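Local coordinates for protein endosialidase (Enterobacteria phage phi92, PDB 4HIZ) that cleaves alpha-2,8 and alpha-2,9 linkages inside polysialic acid chains, probably letting the phage degrade the capsule of its bacterial host, at residues L361-L375 and Y387-F401. Residues are numbered along the deposited sequence; the frame is centred on the assembly and turned at random.
Sequences LTTRGTSTSAAGSTL and YLRFPNNVHHTNLPF. With NA (sodium ion), chain B.
Arg-389 and Gly-372 meet through a hydrogen bond from NH1 of the arginine to the glycine O, 2.9 Å long and in both the guanidinium and the carbonyl plane. Bends at chi2 (83°) and chi3 (69°) fold the arginine back across the hairpin, and Ala-371 CB lies 3.4 Å above the guanidinium plane, over its centre; NH2 is hydrogen-bonded to Glu-342 O. Asn-393 ND2 reaches Thr-368 O at 3.0 Å, the acceptor in the amide plane but the donor well above the carbonyl plane. Thr-362 OG1 donates to Leu-399 O, 2.7 Å away, and accepts from a water that also takes the Leu-399 N-H. Antiparallel pairing of Leu-375 with Leu-388 continues as Phe-390 N to Ser-373 O, then breaks: Ser-373 N turns to Val-394 O, beyond the 391-393 turn, while His-396 N gives Gly-365 O a nearly straight bond (172°). A second water joins Gly-365 N, Ser-373 OG and Thr-397 O. The His-395 ring, its ND1 bonded to Asn-393 O, lies with one face under Thr-368 CA, 3.6 Å from the ring centroid in a CH-pi contact; Thr-368 OG1 is hydrogen-bonded to Glu-424 O. At the start of the same turn, Ser-367 OG accepts from Ser-369 N, an ST turn, and binds a sodium ion together with two waters. Leu-399 CD1 presses on Ser-373 CB at a tight 3.5 Å, and Leu-375 CB meets Phe-390 CE1. Arg-364 runs extended over the His-396 carbonyl to a salt bridge with Glu-349. In this four-stranded antiparallel blade of the catalytic beta-propeller, strands 347-355 and 386-389 form the edges; residues 390-400 pass Gly-365 and Thr-362 into strand 401-404, paired with strand 407-413 of the next sheet, where Ile-410 meets Leu-399.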
loop_
_atom_site.group_PDB
_atom_site.type_symbol
_atom_site.label_atom_id
_atom_site.label_comp_id
_atom_site.label_asym_id
_atom_site.label_seq_id
_atom_site.Cartn_x
_atom_site.Cartn_y
_atom_site.Cartn_z
ATOM N N LEU A 361 22.407 -30.857 16.107
ATOM C CA LEU A 361 21.429 -30.248 17.007
ATOM C C LEU A 361 22.104 -29.116 17.770
ATOM O O LEU A 361 23.254 -29.243 18.195
ATOM C CB LEU A 361 20.908 -31.335 17.990
ATOM C CG LEU A 361 19.925 -30.895 19.099
ATOM C CD1 LEU A 361 18.982 -32.057 19.494
ATOM C CD2 LEU A 361 20.628 -30.401 20.375
ATOM N N THR A 362 21.407 -27.989 17.923
ATOM C CA THR A 362 21.875 -26.972 18.886
ATOM C C THR A 362 20.781 -26.703 19.888
ATOM O O THR A 362 19.598 -26.848 19.561
ATOM C CB THR A 362 22.131 -25.602 18.190
ATOM O OG1 THR A 362 20.921 -25.157 17.569
ATOM C CG2 THR A 362 23.230 -25.709 17.164
ATOM N N THR A 363 21.151 -26.283 21.107
ATOM C CA THR A 363 20.132 -25.956 22.091
ATOM C C THR A 363 20.156 -24.479 22.385
ATOM O O THR A 363 21.152 -23.791 22.133
ATOM C CB THR A 363 20.383 -26.662 23.458
ATOM O OG1 THR A 363 21.663 -26.267 23.955
ATOM C CG2 THR A 363 20.367 -28.197 23.313
ATOM N N ARG A 364 19.033 -24.008 22.900
ATOM C CA ARG A 364 18.942 -22.706 23.553
ATOM C C ARG A 364 19.258 -22.869 25.049
ATOM O O ARG A 364 18.675 -23.738 25.713
ATOM C CB ARG A 364 17.501 -22.216 23.469
ATOM C CG ARG A 364 17.216 -20.951 24.319
ATOM C CD ARG A 364 15.813 -20.468 23.989
ATOM N NE ARG A 364 15.347 -19.504 24.968
ATOM C CZ ARG A 364 14.217 -18.817 24.864
ATOM N NH1 ARG A 364 13.425 -18.976 23.813
ATOM N NH2 ARG A 364 13.889 -17.948 25.811
ATOM N N GLY A 365 20.132 -22.019 25.579
ATOM C CA GLY A 365 20.393 -21.983 27.028
ATOM C C GLY A 365 19.313 -21.136 27.698
ATOM O O GLY A 365 18.888 -20.107 27.126
ATOM N N THR A 366 18.874 -21.513 28.907
ATOM C CA THR A 366 17.778 -20.767 29.502
ATOM C C THR A 366 18.200 -19.961 30.720
ATOM O O THR A 366 17.363 -19.282 31.341
ATOM C CB THR A 366 16.572 -21.674 29.842
ATOM O OG1 THR A 366 16.994 -22.693 30.764
ATOM C CG2 THR A 366 15.992 -22.346 28.544
ATOM N N SER A 367 19.493 -19.976 31.034
ATOM C CA SER A 367 19.989 -19.174 32.163
ATOM C C SER A 367 21.302 -18.476 31.860
ATOM O O SER A 367 22.233 -19.066 31.323
ATOM C CB SER A 367 20.152 -20.063 33.405
ATOM O OG SER A 367 20.799 -19.376 34.479
ATOM N N THR A 368 21.395 -17.218 32.237
ATOM C CA THR A 368 22.658 -16.530 32.069
ATOM C C THR A 368 23.733 -17.069 33.047
ATOM O O THR A 368 24.931 -16.871 32.833
ATOM C CB THR A 368 22.481 -15.017 32.287
ATOM O OG1 THR A 368 23.657 -14.340 31.849
ATOM C CG2 THR A 368 22.272 -14.730 33.816
ATOM N N SER A 369 23.308 -17.775 34.093
ATOM C CA SER A 369 24.249 -18.186 35.132
ATOM C C SER A 369 24.449 -19.704 35.222
ATOM O O SER A 369 24.857 -20.250 36.266
ATOM C CB SER A 369 23.795 -17.628 36.474
ATOM O OG SER A 369 22.496 -18.112 36.803
ATOM N N ALA A 370 24.142 -20.383 34.134
ATOM C CA ALA A 370 24.443 -21.801 34.052
ATOM C C ALA A 370 24.929 -22.087 32.631
ATOM O O ALA A 370 24.666 -21.309 31.722
ATOM C CB ALA A 370 23.204 -22.603 34.376
ATOM N N ALA A 371 25.636 -23.206 32.458
ATOM C CA ALA A 371 26.138 -23.609 31.140
ATOM C C ALA A 371 24.996 -23.544 30.127
ATOM O O ALA A 371 23.862 -23.980 30.398
ATOM C CB ALA A 371 26.743 -24.994 31.208
ATOM N N GLY A 372 25.290 -22.970 28.960
ATOM C CA GLY A 372 24.220 -22.608 28.032
ATOM C C GLY A 372 24.192 -23.481 26.799
ATOM O O GLY A 372 24.405 -24.696 26.877
ATOM N N SER A 373 23.958 -22.865 25.640
ATOM C CA SER A 373 23.811 -23.632 24.390
ATOM C C SER A 373 24.917 -24.650 24.153
ATOM O O SER A 373 26.112 -24.403 24.440
ATOM C CB SER A 373 23.844 -22.666 23.201
ATOM O OG SER A 373 22.703 -21.835 23.245
ATOM N N THR A 374 24.510 -25.756 23.527
ATOM C CA THR A 374 25.392 -26.876 23.197
ATOM C C THR A 374 25.164 -27.213 21.738
ATOM O O THR A 374 24.037 -27.111 21.245
ATOM C CB THR A 374 24.971 -28.109 24.031
ATOM O OG1 THR A 374 25.086 -27.787 25.418
ATOM C CG2 THR A 374 25.845 -29.336 23.762
ATOM N N LEU A 375 26.239 -27.592 21.059
ATOM C CA LEU A 375 26.181 -28.178 19.725
ATOM C C LEU A 375 26.380 -29.682 19.864
ATOM O O LEU A 375 27.258 -30.132 20.603
ATOM C CB LEU A 375 27.280 -27.582 18.825
ATOM C CG LEU A 375 27.513 -28.215 17.440
ATOM C CD1 LEU A 375 26.282 -28.071 16.518
ATOM C CD2 LEU A 375 28.752 -27.588 16.767
ATOM N N TYR A 387 28.841 -34.184 22.138
ATOM C CA TYR A 387 28.456 -32.841 22.577
ATOM C C TYR A 387 29.625 -31.885 22.621
ATOM O O TYR A 387 30.757 -32.284 22.992
ATOM C CB TYR A 387 27.920 -32.919 24.015
ATOM C CG TYR A 387 26.768 -33.869 24.186
ATOM C CD1 TYR A 387 25.480 -33.490 23.827
ATOM C CD2 TYR A 387 26.969 -35.151 24.709
ATOM C CE1 TYR A 387 24.395 -34.362 23.989
ATOM C CE2 TYR A 387 25.904 -36.031 24.876
ATOM C CZ TYR A 387 24.616 -35.629 24.516
ATOM O OH TYR A 387 23.563 -36.510 24.689
ATOM N N LEU A 388 29.328 -30.617 22.315
ATOM C CA LEU A 388 30.278 -29.528 22.487
ATOM C C LEU A 388 29.533 -28.345 23.117
ATOM O O LEU A 388 28.682 -27.728 22.462
ATOM C CB LEU A 388 30.836 -29.091 21.123
ATOM C CG LEU A 388 31.805 -30.042 20.401
ATOM C CD1 LEU A 388 32.033 -29.577 18.964
ATOM C CD2 LEU A 388 33.136 -30.094 21.150
ATOM N N ARG A 389 29.841 -28.023 24.366
ATOM C CA ARG A 389 29.213 -26.867 24.997
ATOM C C ARG A 389 29.823 -25.583 24.440
ATOM O O ARG A 389 31.048 -25.459 24.360
ATOM C CB ARG A 389 29.467 -26.933 26.512
ATOM C CG ARG A 389 28.817 -25.789 27.297
ATOM C CD ARG A 389 27.364 -26.083 27.591
ATOM N NE ARG A 389 27.208 -27.187 28.553
ATOM C CZ ARG A 389 26.039 -27.555 29.059
ATOM N NH1 ARG A 389 24.910 -26.948 28.682
ATOM N NH2 ARG A 389 25.983 -28.542 29.959
ATOM N N PHE A 390 28.999 -24.614 24.053
ATOM C CA PHE A 390 29.573 -23.292 23.780
ATOM C C PHE A 390 30.047 -22.676 25.087
ATOM O O PHE A 390 29.375 -22.799 26.103
ATOM C CB PHE A 390 28.561 -22.346 23.117
ATOM C CG PHE A 390 28.276 -22.657 21.671
ATOM C CD1 PHE A 390 27.259 -23.549 21.332
ATOM C CD2 PHE A 390 29.005 -22.021 20.656
ATOM C CE1 PHE A 390 26.977 -23.840 20.008
ATOM C CE2 PHE A 390 28.720 -22.299 19.291
ATOM C CZ PHE A 390 27.692 -23.191 18.983
ATOM N N PRO A 391 31.218 -22.024 25.074
ATOM C CA PRO A 391 31.678 -21.398 26.319
ATOM C C PRO A 391 30.802 -20.170 26.644
ATOM O O PRO A 391 30.076 -19.643 25.775
ATOM C CB PRO A 391 33.112 -20.949 25.976
ATOM C CG PRO A 391 33.087 -20.735 24.500
ATOM C CD PRO A 391 32.167 -21.827 23.966
ATOM N N ASN A 392 30.834 -19.762 27.903
ATOM C CA ASN A 392 30.272 -18.475 28.304
ATOM C C ASN A 392 28.733 -18.384 28.349
ATOM O O ASN A 392 28.186 -17.290 28.215
ATOM C CB ASN A 392 30.865 -17.326 27.482
ATOM C CG ASN A 392 32.372 -17.200 27.659
ATOM O OD1 ASN A 392 33.126 -17.121 26.681
ATOM N ND2 ASN A 392 32.807 -17.133 28.897
ATOM N N ASN A 393 28.059 -19.515 28.587
ATOM C CA ASN A 393 26.619 -19.536 28.923
ATOM C C ASN A 393 25.772 -18.811 27.866
ATOM O O ASN A 393 25.093 -17.823 28.167
ATOM C CB ASN A 393 26.341 -18.910 30.315
ATOM C CG ASN A 393 27.147 -19.557 31.439
ATOM O OD1 ASN A 393 27.835 -20.567 31.244
ATOM N ND2 ASN A 393 27.041 -18.981 32.647
ATOM N N VAL A 394 25.837 -19.273 26.620
ATOM C CA VAL A 394 25.009 -18.677 25.562
ATOM C C VAL A 394 23.552 -18.989 25.932
ATOM O O VAL A 394 23.204 -20.137 26.220
ATOM C CB VAL A 394 25.404 -19.232 24.169
ATOM C CG1 VAL A 394 24.518 -18.645 23.051
ATOM C CG2 VAL A 394 26.927 -18.931 23.861
ATOM N N HIS A 395 22.706 -17.961 25.954
ATOM C CA HIS A 395 21.365 -18.100 26.505
ATOM C C HIS A 395 20.336 -17.193 25.812
ATOM O O HIS A 395 20.696 -16.202 25.147
ATOM C CB HIS A 395 21.398 -17.839 28.031
ATOM C CG HIS A 395 21.802 -16.441 28.379
ATOM N ND1 HIS A 395 23.106 -16.003 28.312
ATOM C CD2 HIS A 395 21.071 -15.385 28.804
ATOM C CE1 HIS A 395 23.164 -14.728 28.673
ATOM N NE2 HIS A 395 21.940 -14.331 28.976
ATOM N N HIS A 396 19.070 -17.575 25.953
ATOM C CA HIS A 396 17.878 -16.810 25.551
ATOM C C HIS A 396 17.573 -16.849 24.081
ATOM O O HIS A 396 16.525 -16.316 23.643
ATOM C CB HIS A 396 17.923 -15.326 25.989
ATOM C CG HIS A 396 17.780 -15.124 27.460
ATOM N ND1 HIS A 396 17.429 -16.132 28.341
ATOM C CD2 HIS A 396 17.928 -14.003 28.204
ATOM C CE1 HIS A 396 17.392 -15.640 29.573
ATOM N NE2 HIS A 396 17.688 -14.351 29.516
ATOM N N THR A 397 18.474 -17.468 23.323
ATOM C CA THR A 397 18.279 -17.533 21.865
ATOM C C THR A 397 18.326 -18.980 21.393
ATOM O O THR A 397 19.182 -19.766 21.842
ATOM C CB THR A 397 19.323 -16.648 21.103
ATOM O OG1 THR A 397 19.065 -16.698 19.693
ATOM C CG2 THR A 397 20.766 -17.105 21.319
ATOM N N ASN A 398 17.432 -19.334 20.468
ATOM C CA ASN A 398 17.688 -20.547 19.697
ATOM C C ASN A 398 18.849 -20.270 18.740
ATOM O O ASN A 398 19.175 -19.108 18.463
ATOM C CB ASN A 398 16.434 -21.071 18.962
ATOM C CG ASN A 398 15.965 -20.139 17.875
ATOM O OD1 ASN A 398 15.988 -18.949 18.069
ATOM N ND2 ASN A 398 15.528 -20.661 16.760
ATOM N N LEU A 399 19.460 -21.330 18.220
ATOM C CA LEU A 399 20.654 -21.210 17.382
ATOM C C LEU A 399 20.452 -21.965 16.069
ATOM O O LEU A 399 20.999 -23.058 15.867
ATOM C CB LEU A 399 21.898 -21.756 18.093
ATOM C CG LEU A 399 22.364 -20.970 19.342
ATOM C CD1 LEU A 399 23.646 -21.617 19.917
ATOM C CD2 LEU A 399 22.649 -19.519 18.998
ATOM N N PRO A 400 19.642 -21.411 15.176
ATOM C CA PRO A 400 19.406 -22.096 13.893
ATOM C C PRO A 400 20.640 -22.039 13.011
ATOM O O PRO A 400 21.548 -21.182 13.167
ATOM C CB PRO A 400 18.218 -21.329 13.286
ATOM C CG PRO A 400 18.467 -19.906 13.790
ATOM C CD PRO A 400 18.908 -20.132 15.269
ATOM N N PHE A 401 20.710 -22.973 12.069
ATOM C CA PHE A 401 21.956 -23.130 11.342
ATOM C C PHE A 401 21.722 -23.885 10.053
ATOM O O PHE A 401 20.676 -24.538 9.877
ATOM C CB PHE A 401 22.992 -23.894 12.195
ATOM C CG PHE A 401 22.587 -25.313 12.503
ATOM C CD1 PHE A 401 21.794 -25.584 13.627
ATOM C CD2 PHE A 401 22.988 -26.371 11.673
ATOM C CE1 PHE A 401 21.401 -26.906 13.932
ATOM C CE2 PHE A 401 22.598 -27.701 11.994
ATOM C CZ PHE A 401 21.799 -27.948 13.096
HETATM NA NA NA B . 20.310 -20.779 36.731
HETATM O O HOH W 1 18.576 -23.956 19.252
HETATM O O HOH W 2 15.872 -18.411 27.896
HETATM O O HOH W 3 20.899 -19.746 23.845
HETATM O O HOH W 4 22.442 -20.566 38.512
HETATM O O HOH W 5 28.450 -22.495 28.751
HETATM O O HOH W 6 26.785 -22.006 26.201
HETATM O O HOH W 7 19.290 -23.133 36.740
#